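Local coordinates for protein collagen adhesin (Staphylococcus aureus, PDB 2F68) that probably attaches Staphylococcus aureus to host tissue by binding collagen, which its extracellular domains are proposed to embrace in a "collagen hug", at residues N116-V127 / S136-S144; V180-Q191 / V271-H281. All coordinates share one frame; numbering follows the deposited sequence.

Contact 1 and contact 2 follow one another along the chain and fall in two different beta domains of the adhesin. Contact 1 (116-127 with 136-144) closes a loop over the end of a strand in the Ig-like part, just ahead of the unmodelled residues 145-148 that lead on to the collagen-binding domain. Contact 2 (180-191 with 271-281) joins two neighbouring antiparallel strands within that second domain. Their centres lie 37 Å apart and their nearest atoms about 22 Å, so neither touches the other. No collagen is present in the coordinates; the link to ligand binding therefore rests on the two-domain "collagen hug" model rather than on either contact.

Contact 1: residues N116-V127 / S136-S144; sequences NLTQTNTSDDKV and STNVTVHKS
Asn116, at the end of strand 104-116, and Gln119, Asn121 and Lys126 of the loop that follows reach to the end of strand 136-141 and the residues after it. Asn116 ND2 donates to Val141 O (2.8 Å), a little out of its own amide plane; CG anti to the backbone N (chi1 -160°) carries the amide to that carbonyl. Val141 is also held by its N, which gives a nearly straight bond to Lys126 O (2.9 Å, 174° at the hydrogen). Past the strand, Gln119 OE1 accepts Ser144 N in its carbonyl plane (2.8 Å). Lys143 crosses Asn121 at about a right angle, its aliphatic chain running past the amide and the bend at the end of its chain bringing NZ onto a lone pair of OD1, 2.8 Å away. Lys126 sets CD against Thr140 CG2, and its NZ makes a weak bond to His142 ND1 (3.4 Å) and a firmer one to a water (2.9 Å from NZ). Farther along, Val127 CG1 rests on the Asn138 side chain, 3.8 Å from its CB.

Behind this shell, Asn116 OD1 accepts weak bonds from the backbone N of Gln119 and Thr120, tying the turn to the amide that grips Val141. His142 NE2 is hydrogen-bonded to Lys26 NZ, while Thr120 OG1 accepts Thr122 N in an ST turn. Val127 and Thr140 form an antiparallel non-hydrogen-bonded pair, where the loop enters the hairpin of strands 127-132 and 135-141 in this Ig-like beta domain.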
loop_
_atom_site.group_PDB
_atom_site.type_symbol
_atom_site.label_atom_id
_atom_site.label_comp_id
_atom_site.label_asym_id
_atom_site.label_seq_id
_atom_site.Cartn_x
_atom_site.Cartn_y
_atom_site.Cartn_z
ATOM N N ASN A 116 -8.029 -12.207 -1.095
ATOM C CA ASN A 116 -8.790 -13.441 -0.937
ATOM C C ASN A 116 -8.603 -13.972 0.485
ATOM O O ASN A 116 -7.584 -14.593 0.799
ATOM C CB ASN A 116 -8.360 -14.483 -1.978
ATOM C CG ASN A 116 -9.408 -15.568 -2.200
ATOM O OD1 ASN A 116 -9.994 -16.095 -1.253
ATOM N ND2 ASN A 116 -9.636 -15.912 -3.462
ATOM N N LEU A 117 -9.591 -13.708 1.337
ATOM C CA LEU A 117 -9.502 -14.018 2.766
ATOM C C LEU A 117 -9.625 -15.510 3.076
ATOM O O LEU A 117 -8.871 -16.040 3.893
ATOM C CB LEU A 117 -10.553 -13.226 3.559
ATOM C CG LEU A 117 -10.479 -11.694 3.569
ATOM C CD1 LEU A 117 -11.761 -11.108 4.143
ATOM C CD2 LEU A 117 -9.265 -11.187 4.344
ATOM N N THR A 118 -10.572 -16.175 2.419
ATOM C CA THR A 118 -10.833 -17.598 2.655
ATOM C C THR A 118 -9.868 -18.521 1.906
ATOM O O THR A 118 -9.808 -19.721 2.194
ATOM C CB THR A 118 -12.291 -17.980 2.306
ATOM O OG1 THR A 118 -12.634 -17.455 1.017
ATOM C CG2 THR A 118 -13.256 -17.430 3.348
ATOM N N GLN A 119 -9.116 -17.951 0.962
ATOM C CA GLN A 119 -8.168 -18.691 0.115
ATOM C C GLN A 119 -8.864 -19.851 -0.604
ATOM O O GLN A 119 -8.663 -21.022 -0.268
ATOM C CB GLN A 119 -6.955 -19.184 0.925
ATOM C CG GLN A 119 -6.179 -18.088 1.662
ATOM C CD GLN A 119 -5.372 -17.188 0.738
ATOM O OE1 GLN A 119 -4.968 -17.591 -0.355
ATOM N NE2 GLN A 119 -5.126 -15.960 1.181
ATOM N N THR A 120 -9.682 -19.507 -1.595
ATOM C CA THR A 120 -10.567 -20.474 -2.245
ATOM C C THR A 120 -10.520 -20.416 -3.775
ATOM O O THR A 120 -10.037 -19.442 -4.358
ATOM C CB THR A 120 -12.031 -20.310 -1.748
ATOM O OG1 THR A 120 -12.864 -21.306 -2.353
ATOM C CG2 THR A 120 -12.574 -18.921 -2.079
ATOM N N ASN A 121 -11.027 -21.474 -4.409
ATOM C CA ASN A 121 -11.105 -21.566 -5.866
ATOM C C ASN A 121 -12.522 -21.892 -6.350
ATOM O O ASN A 121 -12.703 -22.470 -7.426
ATOM C CB ASN A 121 -10.116 -22.618 -6.391
ATOM C CG ASN A 121 -8.688 -22.365 -5.935
ATOM O OD1 ASN A 121 -8.073 -23.218 -5.295
ATOM N ND2 ASN A 121 -8.154 -21.192 -6.264
ATOM N N THR A 122 -13.521 -21.505 -5.558
ATOM C CA THR A 122 -14.917 -21.873 -5.820
ATOM C C THR A 122 -15.665 -20.831 -6.669
ATOM O O THR A 122 -16.875 -20.639 -6.514
ATOM C CB THR A 122 -15.686 -22.166 -4.500
ATOM O OG1 THR A 122 -14.783 -22.691 -3.518
ATOM C CG2 THR A 122 -16.807 -23.174 -4.734
ATOM N N SER A 123 -14.929 -20.169 -7.565
ATOM C CA SER A 123 -15.477 -19.239 -8.570
ATOM C C SER A 123 -16.261 -18.040 -8.012
ATOM O O SER A 123 -15.814 -16.900 -8.132
ATOM C CB SER A 123 -16.303 -19.992 -9.625
ATOM O OG SER A 123 -16.719 -19.127 -10.668
ATOM N N ASP A 124 -17.425 -18.305 -7.423
ATOM C CA ASP A 124 -18.306 -17.252 -6.911
ATOM C C ASP A 124 -17.773 -16.539 -5.668
ATOM O O ASP A 124 -18.064 -15.360 -5.450
ATOM C CB ASP A 124 -19.706 -17.811 -6.634
ATOM C CG ASP A 124 -20.428 -18.248 -7.901
ATOM O OD1 ASP A 124 -20.293 -17.629 -8.957
ATOM O OD2 ASP A 124 -21.206 -19.318 -7.794
ATOM N N ASP A 125 -16.996 -17.258 -4.861
ATOM C CA ASP A 125 -16.442 -16.714 -3.622
ATOM C C ASP A 125 -15.263 -15.770 -3.863
ATOM O O ASP A 125 -15.037 -14.846 -3.080
ATOM C CB ASP A 125 -16.032 -17.845 -2.673
ATOM C CG ASP A 125 -17.212 -18.688 -2.212
ATOM O OD1 ASP A 125 -18.351 -18.172 -2.169
ATOM O OD2 ASP A 125 -16.996 -19.873 -1.881
ATOM N N LYS A 126 -14.521 -16.005 -4.944
ATOM C CA LYS A 126 -13.353 -15.182 -5.278
ATOM C C LYS A 126 -13.699 -13.914 -6.068
ATOM O O LYS A 126 -12.813 -13.125 -6.408
ATOM C CB LYS A 126 -12.277 -16.009 -6.000
ATOM C CG LYS A 126 -12.722 -16.674 -7.303
ATOM C CD LYS A 126 -11.535 -17.084 -8.171
ATOM C CE LYS A 126 -10.796 -18.294 -7.611
ATOM N NZ LYS A 126 -9.636 -18.678 -8.461
ATOM N N VAL A 127 -14.987 -13.724 -6.350
ATOM C CA VAL A 127 -15.466 -12.553 -7.085
ATOM C C VAL A 127 -15.925 -11.454 -6.126
ATOM O O VAL A 127 -16.769 -11.685 -5.255
ATOM C CB VAL A 127 -16.605 -12.928 -8.079
ATOM C CG1 VAL A 127 -17.287 -11.683 -8.641
ATOM C CG2 VAL A 127 -16.063 -13.787 -9.214
ATOM N N SER A 136 -22.829 -1.868 -11.428
ATOM C CA SER A 136 -22.026 -2.865 -10.721
ATOM C C SER A 136 -21.019 -3.544 -11.646
ATOM O O SER A 136 -21.297 -3.768 -12.827
ATOM C CB SER A 136 -22.929 -3.915 -10.067
ATOM O OG SER A 136 -23.729 -4.578 -11.031
ATOM N N THR A 137 -19.851 -3.869 -11.095
ATOM C CA THR A 137 -18.780 -4.534 -11.842
ATOM C C THR A 137 -18.012 -5.521 -10.956
ATOM O O THR A 137 -17.906 -5.326 -9.742
ATOM C CB THR A 137 -17.814 -3.514 -12.506
ATOM O OG1 THR A 137 -16.658 -4.195 -13.013
ATOM C CG2 THR A 137 -17.377 -2.442 -11.514
ATOM N N ASN A 138 -17.479 -6.572 -11.575
ATOM C CA ASN A 138 -16.845 -7.671 -10.845
ATOM C C ASN A 138 -15.323 -7.717 -10.958
ATOM O O ASN A 138 -14.757 -7.413 -12.011
ATOM C CB ASN A 138 -17.439 -9.013 -11.284
ATOM C CG ASN A 138 -18.916 -9.146 -10.942
ATOM O OD1 ASN A 138 -19.695 -9.695 -11.723
ATOM N ND2 ASN A 138 -19.307 -8.648 -9.772
ATOM N N VAL A 139 -14.676 -8.102 -9.859
ATOM C CA VAL A 139 -13.225 -8.277 -9.808
ATOM C C VAL A 139 -12.901 -9.679 -9.291
ATOM O O VAL A 139 -13.350 -10.070 -8.211
ATOM C CB VAL A 139 -12.537 -7.223 -8.896
ATOM C CG1 VAL A 139 -11.022 -7.270 -9.064
ATOM C CG2 VAL A 139 -13.055 -5.822 -9.189
ATOM N N THR A 140 -12.124 -10.427 -10.071
ATOM C CA THR A 140 -11.725 -11.784 -9.703
ATOM C C THR A 140 -10.381 -11.767 -8.973
ATOM O O THR A 140 -9.365 -11.348 -9.532
ATOM C CB THR A 140 -11.651 -12.710 -10.942
ATOM O OG1 THR A 140 -12.859 -12.591 -11.705
ATOM C CG2 THR A 140 -11.466 -14.164 -10.526
ATOM N N VAL A 141 -10.393 -12.218 -7.720
ATOM C CA VAL A 141 -9.188 -12.255 -6.892
ATOM C C VAL A 141 -8.764 -13.703 -6.631
ATOM O O VAL A 141 -9.408 -14.420 -5.861
ATOM C CB VAL A 141 -9.377 -11.495 -5.549
ATOM C CG1 VAL A 141 -8.074 -11.459 -4.757
ATOM C CG2 VAL A 141 -9.885 -10.078 -5.792
ATOM N N HIS A 142 -7.679 -14.119 -7.281
ATOM C CA HIS A 142 -7.144 -15.472 -7.127
ATOM C C HIS A 142 -6.442 -15.633 -5.781
ATOM O O HIS A 142 -5.865 -14.678 -5.258
ATOM C CB HIS A 142 -6.182 -15.806 -8.271
ATOM C CG HIS A 142 -6.786 -15.654 -9.634
ATOM N ND1 HIS A 142 -7.591 -16.617 -10.204
ATOM C CD2 HIS A 142 -6.701 -14.651 -10.539
ATOM C CE1 HIS A 142 -7.975 -16.214 -11.402
ATOM N NE2 HIS A 142 -7.450 -15.023 -11.630
ATOM N N LYS A 143 -6.496 -16.846 -5.231
ATOM C CA LYS A 143 -5.911 -17.138 -3.921
ATOM C C LYS A 143 -4.380 -17.151 -3.952
ATOM O O LYS A 143 -3.770 -17.291 -5.016
ATOM C CB LYS A 143 -6.455 -18.462 -3.363
ATOM C CG LYS A 143 -5.886 -19.719 -4.013
ATOM C CD LYS A 143 -6.306 -20.972 -3.260
ATOM C CE LYS A 143 -5.370 -22.141 -3.545
ATOM N NZ LYS A 143 -5.409 -22.588 -4.967
ATOM N N SER A 144 -3.771 -17.002 -2.777
ATOM C CA SER A 144 -2.317 -17.012 -2.637
ATOM C C SER A 144 -1.759 -18.430 -2.735
ATOM O O SER A 144 -2.310 -19.368 -2.155
ATOM C CB SER A 144 -1.902 -16.371 -1.310
ATOM O OG SER A 144 -0.491 -16.285 -1.199
HETATM O O HOH W 1 -6.912 -19.130 -7.747
#

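Contact 2: residues V180-Q191 / V271-H281; sequences VSKDITIKDQIQ and VNNSQAWYQEH
Val271 O accepts Gln191 N, and Gln191 CG lies 3.9 Å from Val271 CB. The first torsion of Asn272 (chi1 -175°) turns the amide away from its backbone N and toward the neighbouring strand, where ND2 meets Asp188 OD1 on its syn side (2.8 Å), in the amide plane but 26° out of the carboxylate plane. ND2 also bonds weakly to Gln189 O, and OD1 is taken by Tyr258, so the buried amide is held at both ends. Asn273 pairs with Gln189 through two backbone bonds, one short (Gln189 N to Asn273 O, 2.6 Å); Gln275 and Trp277 likewise form hydrogen-bonded antiparallel pairs with Lys187 and Thr185. Ser274 lays CB against Asp188 OD2 (3.7 Å) while its OG bonds to Phe291 O. The Gln275 and Gln189 amides meet nearly coplanar, 6° apart: Gln275 NE2 donates to Gln189 OE1 (3.0 Å) and Gln189 NE2 to Gln275 OE1 (2.9 Å), fixing how both amides are turned. Ala276 CB receives Ile186 CD1 (3.8 Å) on the face shared with Asp188 and Asn272. Trp277 lies on the other face, with Thr185 O at its ring edge and the extended Lys187 chain crossing CZ3 obliquely, CD 3.7 Å away. Beyond Tyr278 the ladder breaks. Gln279 O takes Ser181 N in a nearly straight bond, a water joins Gln279 OE1 to Ser181 OG, and Lys182 crosses the Gln279 side chain to a salt bridge with Glu285.

Strand 184-190 is bonded along its other edge to strand 239-244, and strand 271-278 to strand 289-296. Ile184, Ile186, Asp188 and Asn272 side chains pack onto strand 166-173 of the five-stranded sheet, making this one layer of a beta sandwich.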
loop_
_atom_site.group_PDB
_atom_site.type_symbol
_atom_site.label_atom_id
_atom_site.label_comp_id
_atom_site.label_asym_id
_atom_site.label_seq_id
_atom_site.Cartn_x
_atom_site.Cartn_y
_atom_site.Cartn_z
ATOM N N VAL A 180 24.657 -21.070 9.738
ATOM C CA VAL A 180 25.521 -20.187 8.958
ATOM C C VAL A 180 26.983 -20.288 9.417
ATOM O O VAL A 180 27.266 -20.363 10.617
ATOM C CB VAL A 180 24.985 -18.718 8.958
ATOM C CG1 VAL A 180 25.233 -18.017 10.295
ATOM C CG2 VAL A 180 25.569 -17.923 7.801
ATOM N N SER A 181 27.898 -20.311 8.450
ATOM C CA SER A 181 29.325 -20.495 8.724
ATOM C C SER A 181 30.062 -19.186 9.013
ATOM O O SER A 181 31.145 -19.195 9.603
ATOM C CB SER A 181 30.001 -21.239 7.567
ATOM O OG SER A 181 29.849 -20.534 6.346
ATOM N N LYS A 182 29.471 -18.068 8.594
ATOM C CA LYS A 182 30.066 -16.743 8.790
ATOM C C LYS A 182 29.044 -15.711 9.275
ATOM O O LYS A 182 27.849 -16.004 9.361
ATOM C CB LYS A 182 30.766 -16.264 7.510
ATOM C CG LYS A 182 29.877 -16.215 6.265
ATOM C CD LYS A 182 30.620 -15.668 5.052
ATOM C CE LYS A 182 30.715 -14.146 5.079
ATOM N NZ LYS A 182 31.439 -13.613 3.892
ATOM N N ASP A 183 29.525 -14.510 9.593
ATOM C CA ASP A 183 28.669 -13.420 10.064
ATOM C C ASP A 183 27.836 -12.825 8.931
ATOM O O ASP A 183 28.357 -12.534 7.851
ATOM C CB ASP A 183 29.508 -12.323 10.730
ATOM C CG ASP A 183 30.183 -12.790 12.013
ATOM O OD1 ASP A 183 30.074 -13.985 12.363
ATOM O OD2 ASP A 183 30.828 -11.951 12.676
ATOM N N ILE A 184 26.541 -12.654 9.186
ATOM C CA ILE A 184 25.617 -12.097 8.198
ATOM C C ILE A 184 25.725 -10.574 8.169
ATOM O O ILE A 184 25.569 -9.910 9.198
ATOM C CB ILE A 184 24.147 -12.522 8.468
ATOM C CG1 ILE A 184 24.052 -14.034 8.711
ATOM C CG2 ILE A 184 23.247 -12.101 7.305
ATOM C CD1 ILE A 184 22.780 -14.480 9.417
ATOM N N THR A 185 25.998 -10.031 6.985
ATOM C CA THR A 185 26.143 -8.589 6.802
ATOM C C THR A 185 25.179 -8.072 5.735
ATOM O O THR A 185 25.217 -8.514 4.583
ATOM C CB THR A 185 27.598 -8.203 6.436
ATOM O OG1 THR A 185 28.511 -8.860 7.325
ATOM C CG2 THR A 185 27.802 -6.695 6.532
ATOM N N ILE A 186 24.315 -7.143 6.134
ATOM C CA ILE A 186 23.345 -6.530 5.228
ATOM C C ILE A 186 23.574 -5.020 5.165
ATOM O O ILE A 186 23.539 -4.337 6.191
ATOM C CB ILE A 186 21.873 -6.821 5.657
ATOM C CG1 ILE A 186 21.654 -8.310 5.984
ATOM C CG2 ILE A 186 20.881 -6.310 4.603
ATOM C CD1 ILE A 186 21.839 -9.281 4.815
ATOM N N LYS A 187 23.816 -4.509 3.960
ATOM C CA LYS A 187 24.014 -3.076 3.749
ATOM C C LYS A 187 22.868 -2.480 2.933
ATOM O O LYS A 187 22.847 -2.581 1.704
ATOM C CB LYS A 187 25.365 -2.800 3.077
ATOM C CG LYS A 187 26.570 -3.036 3.976
ATOM C CD LYS A 187 27.860 -2.610 3.294
ATOM C CE LYS A 187 29.066 -2.871 4.181
ATOM N NZ LYS A 187 30.338 -2.469 3.521
ATOM N N ASP A 188 21.919 -1.861 3.633
ATOM C CA ASP A 188 20.719 -1.303 3.011
ATOM C C ASP A 188 20.877 0.186 2.708
ATOM O O ASP A 188 21.448 0.935 3.502
ATOM C CB ASP A 188 19.499 -1.543 3.909
ATOM C CG ASP A 188 18.186 -1.209 3.223
ATOM O OD1 ASP A 188 17.855 -0.009 3.106
ATOM O OD2 ASP A 188 17.474 -2.150 2.817
ATOM N N GLN A 189 20.367 0.597 1.548
ATOM C CA GLN A 189 20.367 1.999 1.132
ATOM C C GLN A 189 18.974 2.398 0.650
ATOM O O GLN A 189 18.446 1.812 -0.299
ATOM C CB GLN A 189 21.393 2.252 0.019
ATOM C CG GLN A 189 22.838 1.889 0.358
ATOM C CD GLN A 189 23.175 0.436 0.061
ATOM O OE1 GLN A 189 22.661 -0.155 -0.892
ATOM N NE2 GLN A 189 24.051 -0.144 0.873
ATOM N N ILE A 190 18.385 3.390 1.311
ATOM C CA ILE A 190 17.064 3.894 0.939
ATOM C C ILE A 190 17.220 5.078 -0.016
ATOM O O ILE A 190 17.880 6.067 0.312
ATOM C CB ILE A 190 16.222 4.295 2.179
ATOM C CG1 ILE A 190 16.283 3.198 3.250
ATOM C CG2 ILE A 190 14.776 4.577 1.779
ATOM C CD1 ILE A 190 15.989 3.679 4.660
ATOM N N GLN A 191 16.612 4.962 -1.194
ATOM C CA GLN A 191 16.762 5.960 -2.257
ATOM C C GLN A 191 15.945 7.229 -1.998
ATOM O O GLN A 191 15.197 7.310 -1.021
ATOM C CB GLN A 191 16.414 5.355 -3.625
ATOM C CG GLN A 191 17.201 4.090 -3.990
ATOM C CD GLN A 191 18.709 4.298 -4.005
ATOM O OE1 GLN A 191 19.449 3.595 -3.315
ATOM N NE2 GLN A 191 19.171 5.268 -4.790
ATOM N N VAL A 271 12.199 3.273 -4.341
ATOM C CA VAL A 271 13.174 2.187 -4.432
ATOM C C VAL A 271 13.975 2.036 -3.139
ATOM O O VAL A 271 14.325 3.023 -2.490
ATOM C CB VAL A 271 14.151 2.395 -5.625
ATOM C CG1 VAL A 271 14.903 1.107 -5.946
ATOM C CG2 VAL A 271 13.408 2.886 -6.863
ATOM N N ASN A 272 14.248 0.785 -2.775
ATOM C CA ASN A 272 15.138 0.460 -1.669
ATOM C C ASN A 272 16.138 -0.603 -2.117
ATOM O O ASN A 272 15.755 -1.616 -2.708
ATOM C CB ASN A 272 14.334 -0.010 -0.451
ATOM C CG ASN A 272 15.198 -0.250 0.781
ATOM O OD1 ASN A 272 14.917 -1.145 1.576
ATOM N ND2 ASN A 272 16.244 0.553 0.947
ATOM N N ASN A 273 17.419 -0.353 -1.853
ATOM C CA ASN A 273 18.493 -1.244 -2.290
ATOM C C ASN A 273 19.258 -1.855 -1.120
ATOM O O ASN A 273 19.443 -1.207 -0.090
ATOM C CB ASN A 273 19.460 -0.501 -3.218
ATOM C CG ASN A 273 18.786 0.017 -4.482
ATOM O OD1 ASN A 273 17.849 -0.592 -5.002
ATOM N ND2 ASN A 273 19.271 1.146 -4.986
ATOM N N SER A 274 19.698 -3.102 -1.287
ATOM C CA SER A 274 20.453 -3.805 -0.247
ATOM C C SER A 274 21.434 -4.832 -0.812
ATOM O O SER A 274 21.161 -5.479 -1.826
ATOM C CB SER A 274 19.506 -4.476 0.752
ATOM O OG SER A 274 18.724 -5.478 0.128
ATOM N N GLN A 275 22.574 -4.971 -0.138
ATOM C CA GLN A 275 23.594 -5.959 -0.494
ATOM C C GLN A 275 23.804 -6.925 0.670
ATOM O O GLN A 275 23.768 -6.517 1.833
ATOM C CB GLN A 275 24.915 -5.276 -0.861
ATOM C CG GLN A 275 24.854 -4.367 -2.090
ATOM C CD GLN A 275 24.359 -2.962 -1.772
ATOM O OE1 GLN A 275 24.768 -2.353 -0.783
ATOM N NE2 GLN A 275 23.479 -2.443 -2.620
ATOM N N ALA A 276 24.031 -8.198 0.353
ATOM C CA ALA A 276 24.110 -9.243 1.376
ATOM C C ALA A 276 25.419 -10.032 1.357
ATOM O O ALA A 276 25.908 -10.422 0.294
ATOM C CB ALA A 276 22.920 -10.186 1.256
ATOM N N TRP A 277 25.970 -10.260 2.547
ATOM C CA TRP A 277 27.152 -11.100 2.731
ATOM C C TRP A 277 26.839 -12.248 3.689
ATOM O O TRP A 277 26.710 -12.039 4.899
ATOM C CB TRP A 277 28.327 -10.278 3.270
ATOM C CG TRP A 277 28.972 -9.382 2.257
ATOM C CD1 TRP A 277 30.065 -9.668 1.490
ATOM C CD2 TRP A 277 28.574 -8.051 1.909
ATOM N NE1 TRP A 277 30.369 -8.598 0.681
ATOM C CE2 TRP A 277 29.471 -7.592 0.918
ATOM C CE3 TRP A 277 27.544 -7.200 2.337
ATOM C CZ2 TRP A 277 29.371 -6.319 0.346
ATOM C CZ3 TRP A 277 27.445 -5.934 1.767
ATOM C CH2 TRP A 277 28.354 -5.508 0.782
ATOM N N TYR A 278 26.709 -13.454 3.138
ATOM C CA TYR A 278 26.405 -14.648 3.932
ATOM C C TYR A 278 26.871 -15.940 3.262
ATOM O O TYR A 278 27.166 -15.956 2.065
ATOM C CB TYR A 278 24.902 -14.727 4.249
ATOM C CG TYR A 278 24.007 -14.870 3.036
ATOM C CD1 TYR A 278 23.711 -16.128 2.505
ATOM C CD2 TYR A 278 23.444 -13.750 2.425
ATOM C CE1 TYR A 278 22.888 -16.266 1.393
ATOM C CE2 TYR A 278 22.618 -13.877 1.311
ATOM C CZ TYR A 278 22.345 -15.136 0.802
ATOM O OH TYR A 278 21.528 -15.267 -0.298
ATOM N N GLN A 279 26.930 -17.017 4.045
ATOM C CA GLN A 279 27.228 -18.350 3.524
ATOM C C GLN A 279 26.583 -19.444 4.373
ATOM O O GLN A 279 27.024 -19.715 5.494
ATOM C CB GLN A 279 28.744 -18.579 3.417
ATOM C CG GLN A 279 29.130 -19.938 2.828
ATOM C CD GLN A 279 30.633 -20.143 2.709
ATOM O OE1 GLN A 279 31.427 -19.289 3.107
ATOM N NE2 GLN A 279 31.027 -21.285 2.157
ATOM N N GLU A 280 25.535 -20.060 3.830
ATOM C CA GLU A 280 24.929 -21.241 4.439
ATOM C C GLU A 280 25.920 -22.392 4.338
ATOM O O GLU A 280 26.492 -22.628 3.270
ATOM C CB GLU A 280 23.628 -21.622 3.725
ATOM C CG GLU A 280 22.526 -20.578 3.805
ATOM C CD GLU A 280 21.240 -21.031 3.134
ATOM O OE1 GLU A 280 20.670 -22.059 3.559
ATOM O OE2 GLU A 280 20.794 -20.351 2.186
ATOM N N HIS A 281 26.133 -23.096 5.447
ATOM C CA HIS A 281 27.083 -24.204 5.465
ATOM C C HIS A 281 26.557 -25.381 4.644
ATOM O O HIS A 281 25.617 -26.071 5.045
ATOM C CB HIS A 281 27.420 -24.627 6.895
ATOM C CG HIS A 281 28.670 -25.443 6.998
ATOM N ND1 HIS A 281 28.657 -26.792 7.273
ATOM C CD2 HIS A 281 29.972 -25.101 6.846
ATOM C CE1 HIS A 281 29.898 -27.245 7.295
ATOM N NE2 HIS A 281 30.715 -26.239 7.038
HETATM O O HOH W 2 31.930 -18.900 5.719
HETATM O O HOH W 3 22.307 1.373 -3.762
#